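Local coordinates for CBS domain protein/ACT domain protein (Thermotoga maritima, PDB 1VR9) that is of unknown function, combines a CBS domain pair with an ACT domain, and may bind or transport magnesium, at residues M25-A30 and K50-H55; V78-F83 and L99-P104; V85-N90 and L106-E111. All coordinates share one frame; numbering follows the deposited sequence.

From the N terminus, contact 1 comes first: from strand 25-27 the chain runs through helix 32-41 and strand 46-50, and the loop closes where residues 50-55 come alongside 25-30 in the first CBS motif. Only after it has closed do the other two open, in the second motif. Their segments alternate, 78-83, 85-90, 99-104, 106-111, so contacts 2 and 3 cross. Contact 2 ties the loop leading into strand 85-86 to the last turn of helix 91-100 and the residues after it; contact 3 encloses that helix and pairs its flanking strands. The two touch where Phe83 packs on Leu106 and Pro107, whereas contact 1 stands apart, its centre about 17 Å from each of the others.

Contact 1 (M25-A30 and K50-H55); sequences MVEESA and KDREGH
The carboxylate of Glu28 crosses Asp51, its CD 3.9 Å from Asp51 CB, with the carboxylate planes 67° apart. Asp51 CG lies between its own N and carbonyl carbon (chi1 70°), which sends the oxygens back into their own loop: OD1 is met from above the carboxylate plane by His55 N, and OD2 offers its syn lone pair to His55 ND1, in the ring plane. One oxygen of Glu27, OE1, is taken by Ser29, OG at 2.6 Å on its syn side and N from above the plane, while OE2 faces the Arg52 chain, carboxylate and guanidinium planes 17° apart. Lys50 stretches past the selenium of selenomethionine Met25, a doubtful approach since Met25 has two conformers. In the backbone, Glu27 and Lys50 form a parallel bridge: Lys50 N donates to Val26 O over 3.1 Å, and Glu28 N weakly to Lys50 O. A water links Glu28 OE2 to Arg52 N, and Arg57 is a long, weak ion partner of Glu28. At this surface edge of the first CBS motif, N-H and hydroxyl donors take up oxygens of Glu27 and Asp51, which would probably temper the repulsion of carboxylates that lie near one another without touching.

Contact 2 (V78-F83 and L99-P104); sequences VSLPDF and LEHQEP
Phe83 and His101 have the nearest CA atoms across the segments, 7.8 Å apart, and no hydrogen bond joins the two. In 78-83 a type I turn from Leu80 to Phe83 is closed by Phe83 N to Leu80 O. In 99-104 the chain leaves helix 91-100 at His101 and bends through an inverse gamma turn centred on Gln102. Phe83 CG lies anti to the backbone N (chi1 -176°), carrying the ring across to His101 and Glu103. The imidazole of His101 points an edge at the face of Phe83 in an offset edge-to-face pair, planes at 88° and centroids 5.7 Å apart. Leu80 CD2 covers a face of that imidazole as a CH-pi contact, 3.8 Å from the His101 centroid. The phenyl ring also meets His101 O, 3.4 Å from Phe83 CE1, and Glu103 CB, 3.6 Å from Phe83 CE2. An alanine at Phe83 is likely to open a gap between His101 and Glu103, leaving the imidazole its Leu80 contact but no aromatic partner. Leu80 touches Val59 and Glu103 touches Asn61, so the loop before strand 85-86 and the residues after helix 91-100 meet strand 56-61 of the first CBS motif, consistent with a tandem CBS pair.

Contact 3 (V85-N90 and L106-E111); sequences VHEEDN and LPVVDE
The beta-alpha-beta unit of strand 85-86, helix 91-100 and strand 105-109 is closed here, where Val85 pairs in parallel with Val108 and His86 with Val109. Three backbone bonds hold the register: Val85 N to Pro107 O at 3.0 Å, Val109 N to Val85 O at 2.9 Å and Glu87 N to Val109 O at 3.0 Å. CA-H groups of Val108 and His86 add contacts to Val85 O and Val109 O. On the face carrying Val85 and Val108, Val85 CG2 reaches Leu106 CD2 at 3.7 Å, the two side chains crossing at about a right angle. Helix 91-100 lies over this side, with His93 and Leu97 on Val85 and Ala94 and Phe98 on Leu106, the layering of helix on sheet within a CBS motif. Val109 and His86 occupy the other face. Val109 CG2, set between its backbone N and carbonyl carbon (chi1 -59°), sits over the imidazole of His86, 4.0 Å from the centroid and 16° off the normal, a CH-pi contact; His86 CD2 also approaches Asp110 O at 3.3 Å, obliquely to the ring. His86 N is bonded within its own turn to Asp89 OD2, from above the carboxylate plane. Past the bridges, Glu87 CG lies 3.9 Å from Val108 CG1, and the chain of Glu87 runs side by side with Asp110, their carboxylates 68° apart in plane and not in contact; Lys116 on strand 115-120 touches both side chains. Asp110 OD1 accepts from the N-H groups of Glu112 and Arg114 in its own loop. Phe56, on strand 56-61 of the first motif, packs against Pro107 and Val109.

Contact 1 (M25-A30 and K50-H55)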
# COMPACT_ATOMS: atom_id res chain seq x y z
N MSE A 25 0.19 6.48 -3.89
CA MSE A 25 1.40 5.84 -4.42
C MSE A 25 2.43 6.91 -4.78
O MSE A 25 2.08 7.92 -5.38
CB MSE A 25 1.02 5.00 -5.65
CG MSE A 25 2.16 4.19 -6.29
SE MSE A 25 3.52 5.21 -7.23
CE MSE A 25 2.42 6.21 -8.48
N VAL A 26 3.70 6.67 -4.43
CA VAL A 26 4.79 7.51 -4.94
C VAL A 26 5.95 6.65 -5.40
O VAL A 26 6.02 5.48 -5.03
CB VAL A 26 5.34 8.54 -3.90
CG1 VAL A 26 4.27 9.55 -3.53
CG2 VAL A 26 5.96 7.86 -2.69
N GLU A 27 6.86 7.24 -6.16
CA GLU A 27 8.10 6.55 -6.53
C GLU A 27 9.15 6.73 -5.43
O GLU A 27 9.11 7.69 -4.67
CB GLU A 27 8.63 7.11 -7.87
CG GLU A 27 9.82 6.36 -8.50
CD GLU A 27 11.18 6.94 -8.11
OE1 GLU A 27 11.24 8.12 -7.67
OE2 GLU A 27 12.19 6.23 -8.25
N GLU A 28 10.12 5.81 -5.37
CA GLU A 28 11.07 5.73 -4.24
C GLU A 28 11.91 6.99 -3.96
O GLU A 28 12.42 7.15 -2.85
CB GLU A 28 12.01 4.52 -4.43
CG GLU A 28 12.94 4.60 -5.61
CD GLU A 28 13.82 3.37 -5.79
OE1 GLU A 28 13.78 2.48 -4.92
OE2 GLU A 28 14.54 3.30 -6.80
N SER A 29 12.04 7.87 -4.95
CA SER A 29 12.85 9.09 -4.83
C SER A 29 11.99 10.36 -4.73
O SER A 29 12.50 11.49 -4.83
CB SER A 29 13.83 9.18 -6.00
OG SER A 29 13.20 9.68 -7.15
N ALA A 30 10.70 10.17 -4.53
CA ALA A 30 9.77 11.26 -4.30
C ALA A 30 10.26 12.09 -3.12
O ALA A 30 10.85 11.55 -2.17
CB ALA A 30 8.40 10.72 -4.00
N LYS A 50 6.80 2.49 -5.13
CA LYS A 50 7.36 1.61 -6.16
C LYS A 50 8.70 2.17 -6.64
O LYS A 50 9.04 3.32 -6.38
CB LYS A 50 6.37 1.40 -7.31
CG LYS A 50 6.11 2.62 -8.11
CD LYS A 50 5.08 2.40 -9.19
CE LYS A 50 4.72 3.73 -9.79
NZ LYS A 50 3.84 3.63 -10.99
N ASP A 51 9.47 1.35 -7.33
CA ASP A 51 10.73 1.80 -7.89
C ASP A 51 10.48 2.25 -9.33
O ASP A 51 9.34 2.30 -9.77
CB ASP A 51 11.77 0.70 -7.77
CG ASP A 51 11.51 -0.48 -8.68
OD1 ASP A 51 10.70 -0.37 -9.63
OD2 ASP A 51 12.16 -1.52 -8.46
N ARG A 52 11.54 2.58 -10.07
CA ARG A 52 11.36 3.15 -11.43
C ARG A 52 10.86 2.16 -12.47
O ARG A 52 10.39 2.58 -13.54
CB ARG A 52 12.65 3.85 -11.91
CG ARG A 52 12.95 5.04 -11.02
CD ARG A 52 14.07 5.91 -11.49
NE ARG A 52 15.34 5.21 -11.53
CZ ARG A 52 16.53 5.79 -11.48
NH1 ARG A 52 16.64 7.12 -11.38
NH2 ARG A 52 17.63 5.05 -11.53
N GLU A 53 11.04 0.87 -12.21
CA GLU A 53 10.52 -0.21 -13.05
C GLU A 53 9.10 -0.67 -12.66
O GLU A 53 8.53 -1.57 -13.28
CB GLU A 53 11.46 -1.41 -13.00
CG GLU A 53 12.78 -1.13 -13.63
CD GLU A 53 12.64 -0.89 -15.12
OE1 GLU A 53 12.17 -1.82 -15.81
OE2 GLU A 53 13.00 0.21 -15.59
N GLY A 54 8.54 -0.09 -11.60
CA GLY A 54 7.17 -0.39 -11.20
C GLY A 54 7.06 -1.49 -10.16
O GLY A 54 5.93 -1.89 -9.81
N HIS A 55 8.20 -1.94 -9.63
CA HIS A 55 8.22 -2.98 -8.60
C HIS A 55 7.83 -2.39 -7.26
O HIS A 55 8.10 -1.24 -6.96
CB HIS A 55 9.60 -3.62 -8.41
CG HIS A 55 10.08 -4.39 -9.59
ND1 HIS A 55 11.28 -4.13 -10.23
CD2 HIS A 55 9.55 -5.46 -10.23
CE1 HIS A 55 11.45 -4.98 -11.22
NE2 HIS A 55 10.40 -5.80 -11.25
O HOH W 1 14.38 1.92 -9.76

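Contact 2 (V78-F83 and L99-P104)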
# COMPACT_ATOMS: atom_id res chain seq x y z
N VAL A 78 11.37 4.19 3.66
CA VAL A 78 10.40 3.14 3.32
C VAL A 78 10.42 2.05 4.41
O VAL A 78 11.45 1.75 5.00
CB VAL A 78 10.68 2.52 1.93
CG1 VAL A 78 9.68 1.43 1.58
CG2 VAL A 78 10.68 3.62 0.84
N SER A 79 9.26 1.45 4.61
CA SER A 79 9.04 0.45 5.64
C SER A 79 8.29 -0.74 5.01
O SER A 79 7.72 -0.61 3.92
CB SER A 79 8.16 1.08 6.73
OG SER A 79 8.87 2.14 7.35
N LEU A 80 8.27 -1.87 5.72
CA LEU A 80 7.39 -3.01 5.38
C LEU A 80 7.58 -3.55 3.95
O LEU A 80 6.60 -3.69 3.20
CB LEU A 80 5.92 -2.63 5.59
CG LEU A 80 5.51 -2.07 6.96
CD1 LEU A 80 4.02 -1.86 7.06
CD2 LEU A 80 6.02 -3.03 8.05
N PRO A 81 8.82 -3.92 3.59
CA PRO A 81 9.03 -4.50 2.27
C PRO A 81 8.31 -5.84 2.06
O PRO A 81 8.18 -6.27 0.91
CB PRO A 81 10.55 -4.68 2.20
CG PRO A 81 11.02 -4.65 3.58
CD PRO A 81 10.07 -3.83 4.37
N ASP A 82 7.87 -6.49 3.14
CA ASP A 82 7.23 -7.81 3.06
C ASP A 82 5.71 -7.75 3.09
O ASP A 82 5.05 -8.80 3.09
CB ASP A 82 7.73 -8.72 4.21
CG ASP A 82 9.25 -8.78 4.30
OD1 ASP A 82 9.92 -9.20 3.31
OD2 ASP A 82 9.81 -8.41 5.37
N PHE A 83 5.16 -6.52 3.11
CA PHE A 83 3.71 -6.30 3.27
C PHE A 83 3.04 -6.22 1.90
O PHE A 83 2.89 -5.15 1.32
CB PHE A 83 3.45 -5.03 4.10
CG PHE A 83 2.00 -4.78 4.41
CD1 PHE A 83 1.29 -5.62 5.28
CD2 PHE A 83 1.34 -3.66 3.88
CE1 PHE A 83 -0.04 -5.37 5.58
CE2 PHE A 83 0.04 -3.41 4.19
CZ PHE A 83 -0.67 -4.28 5.04
N LEU A 99 -3.61 -8.82 9.76
CA LEU A 99 -3.33 -9.19 11.15
C LEU A 99 -1.92 -8.77 11.55
O LEU A 99 -1.68 -8.33 12.68
CB LEU A 99 -3.51 -10.69 11.36
CG LEU A 99 -3.15 -11.18 12.77
CD1 LEU A 99 -4.15 -10.65 13.78
CD2 LEU A 99 -3.10 -12.69 12.79
N GLU A 100 -0.96 -8.93 10.63
CA GLU A 100 0.41 -8.46 10.84
C GLU A 100 0.52 -6.94 10.93
O GLU A 100 1.16 -6.42 11.86
CB GLU A 100 1.34 -8.99 9.74
CG GLU A 100 1.64 -10.50 9.85
CD GLU A 100 2.47 -11.04 8.69
OE1 GLU A 100 3.20 -10.26 8.05
OE2 GLU A 100 2.39 -12.26 8.43
N HIS A 101 -0.13 -6.23 9.99
CA HIS A 101 -0.11 -4.76 9.94
C HIS A 101 -1.45 -4.19 9.46
O HIS A 101 -1.88 -4.44 8.32
CB HIS A 101 0.99 -4.31 8.98
CG HIS A 101 2.34 -4.86 9.31
ND1 HIS A 101 3.10 -4.40 10.36
CD2 HIS A 101 3.09 -5.82 8.70
CE1 HIS A 101 4.24 -5.06 10.40
NE2 HIS A 101 4.27 -5.92 9.40
N GLN A 102 -2.11 -3.39 10.31
CA GLN A 102 -3.45 -2.85 9.95
C GLN A 102 -3.37 -1.55 9.13
O GLN A 102 -3.91 -0.49 9.52
CB GLN A 102 -4.32 -2.66 11.19
CG GLN A 102 -4.64 -3.96 11.94
CD GLN A 102 -3.62 -4.33 12.98
OE1 GLN A 102 -3.35 -3.59 13.92
NE2 GLN A 102 -3.05 -5.53 12.83
N GLU A 103 -2.71 -1.62 8.00
CA GLU A 103 -2.53 -0.47 7.13
C GLU A 103 -3.82 -0.32 6.34
O GLU A 103 -4.50 -1.31 6.09
CB GLU A 103 -1.36 -0.73 6.17
CG GLU A 103 0.01 -0.84 6.80
CD GLU A 103 0.55 0.47 7.32
OE1 GLU A 103 0.19 1.54 6.79
OE2 GLU A 103 1.34 0.42 8.30
N PRO A 104 -4.17 0.91 5.95
CA PRO A 104 -5.38 1.11 5.13
C PRO A 104 -5.37 0.54 3.72
O PRO A 104 -6.45 0.37 3.14
CB PRO A 104 -5.51 2.63 5.05
CG PRO A 104 -4.20 3.15 5.35
CD PRO A 104 -3.54 2.20 6.28

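Contact 3 (V85-N90 and L106-E111)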
# COMPACT_ATOMS: atom_id res chain seq x y z
N VAL A 85 0.36 -8.89 -0.99
CA VAL A 85 -0.19 -10.17 -1.44
C VAL A 85 -0.11 -10.24 -2.98
O VAL A 85 0.09 -9.22 -3.61
CB VAL A 85 -1.64 -10.39 -0.96
CG1 VAL A 85 -1.65 -10.55 0.52
CG2 VAL A 85 -2.58 -9.28 -1.41
N HIS A 86 -0.27 -11.43 -3.55
CA HIS A 86 -0.23 -11.60 -5.00
C HIS A 86 -1.64 -11.51 -5.60
O HIS A 86 -2.62 -11.79 -4.94
CB HIS A 86 0.41 -12.95 -5.38
CG HIS A 86 1.91 -12.94 -5.30
ND1 HIS A 86 2.60 -13.21 -4.14
CD2 HIS A 86 2.84 -12.71 -6.25
CE1 HIS A 86 3.90 -13.14 -4.38
NE2 HIS A 86 4.07 -12.84 -5.66
N GLU A 87 -1.73 -11.13 -6.87
CA GLU A 87 -3.03 -11.04 -7.56
C GLU A 87 -3.88 -12.31 -7.44
O GLU A 87 -5.11 -12.23 -7.34
CB GLU A 87 -2.82 -10.81 -9.05
CG GLU A 87 -2.36 -9.42 -9.43
CD GLU A 87 -2.38 -9.22 -10.94
OE1 GLU A 87 -1.69 -9.96 -11.68
OE2 GLU A 87 -3.10 -8.30 -11.39
N GLU A 88 -3.23 -13.46 -7.51
CA GLU A 88 -3.95 -14.74 -7.58
C GLU A 88 -4.18 -15.41 -6.21
O GLU A 88 -4.67 -16.54 -6.13
CB GLU A 88 -3.21 -15.68 -8.53
CG GLU A 88 -3.12 -15.16 -9.96
CD GLU A 88 -4.45 -15.17 -10.70
OE1 GLU A 88 -5.39 -15.88 -10.25
OE2 GLU A 88 -4.57 -14.48 -11.73
N ASP A 89 -3.81 -14.71 -5.14
CA ASP A 89 -4.11 -15.19 -3.79
C ASP A 89 -5.61 -15.11 -3.48
O ASP A 89 -6.38 -14.40 -4.13
CB ASP A 89 -3.34 -14.40 -2.72
CG ASP A 89 -1.84 -14.68 -2.73
OD1 ASP A 89 -1.43 -15.71 -3.32
OD2 ASP A 89 -1.09 -13.85 -2.17
N ASN A 90 -5.99 -15.86 -2.46
CA ASN A 90 -7.34 -15.80 -1.92
C ASN A 90 -7.45 -14.60 -1.00
O ASN A 90 -6.51 -14.28 -0.26
CB ASN A 90 -7.65 -17.08 -1.15
CG ASN A 90 -7.65 -18.30 -2.03
OD1 ASN A 90 -8.25 -18.32 -3.11
ND2 ASN A 90 -6.97 -19.36 -1.57
N LEU A 106 -3.32 -2.49 1.33
CA LEU A 106 -2.45 -3.64 1.19
C LEU A 106 -1.95 -3.74 -0.28
O LEU A 106 -2.75 -3.86 -1.23
CB LEU A 106 -3.18 -4.92 1.60
CG LEU A 106 -2.51 -6.26 1.31
CD1 LEU A 106 -1.21 -6.41 2.05
CD2 LEU A 106 -3.43 -7.40 1.66
N PRO A 107 -0.63 -3.61 -0.48
CA PRO A 107 -0.09 -3.74 -1.83
C PRO A 107 -0.38 -5.10 -2.47
O PRO A 107 -0.34 -6.13 -1.79
CB PRO A 107 1.42 -3.53 -1.62
CG PRO A 107 1.52 -2.73 -0.43
CD PRO A 107 0.43 -3.25 0.47
N VAL A 108 -0.70 -5.08 -3.76
CA VAL A 108 -0.92 -6.27 -4.59
C VAL A 108 0.11 -6.31 -5.70
O VAL A 108 0.33 -5.33 -6.40
CB VAL A 108 -2.35 -6.29 -5.20
CG1 VAL A 108 -2.56 -7.49 -6.10
CG2 VAL A 108 -3.39 -6.25 -4.06
N VAL A 109 0.74 -7.47 -5.86
CA VAL A 109 1.84 -7.60 -6.82
C VAL A 109 1.63 -8.80 -7.74
O VAL A 109 0.84 -9.70 -7.44
CB VAL A 109 3.22 -7.69 -6.12
CG1 VAL A 109 3.50 -6.46 -5.26
CG2 VAL A 109 3.31 -8.94 -5.29
N ASP A 110 2.35 -8.81 -8.86
CA ASP A 110 2.39 -9.97 -9.76
C ASP A 110 3.59 -10.83 -9.40
O ASP A 110 4.26 -10.59 -8.40
CB ASP A 110 2.37 -9.54 -11.25
CG ASP A 110 3.66 -8.88 -11.71
OD1 ASP A 110 4.68 -8.94 -10.99
OD2 ASP A 110 3.67 -8.33 -12.83
N GLU A 111 3.87 -11.84 -10.21
CA GLU A 111 4.93 -12.80 -9.90
C GLU A 111 6.35 -12.25 -10.00
O GLU A 111 7.28 -12.86 -9.47
CB GLU A 111 4.79 -14.03 -10.79
CG GLU A 111 3.53 -14.81 -10.51
CD GLU A 111 3.42 -16.07 -11.33
OE1 GLU A 111 4.41 -16.46 -12.00
OE2 GLU A 111 2.33 -16.69 -11.31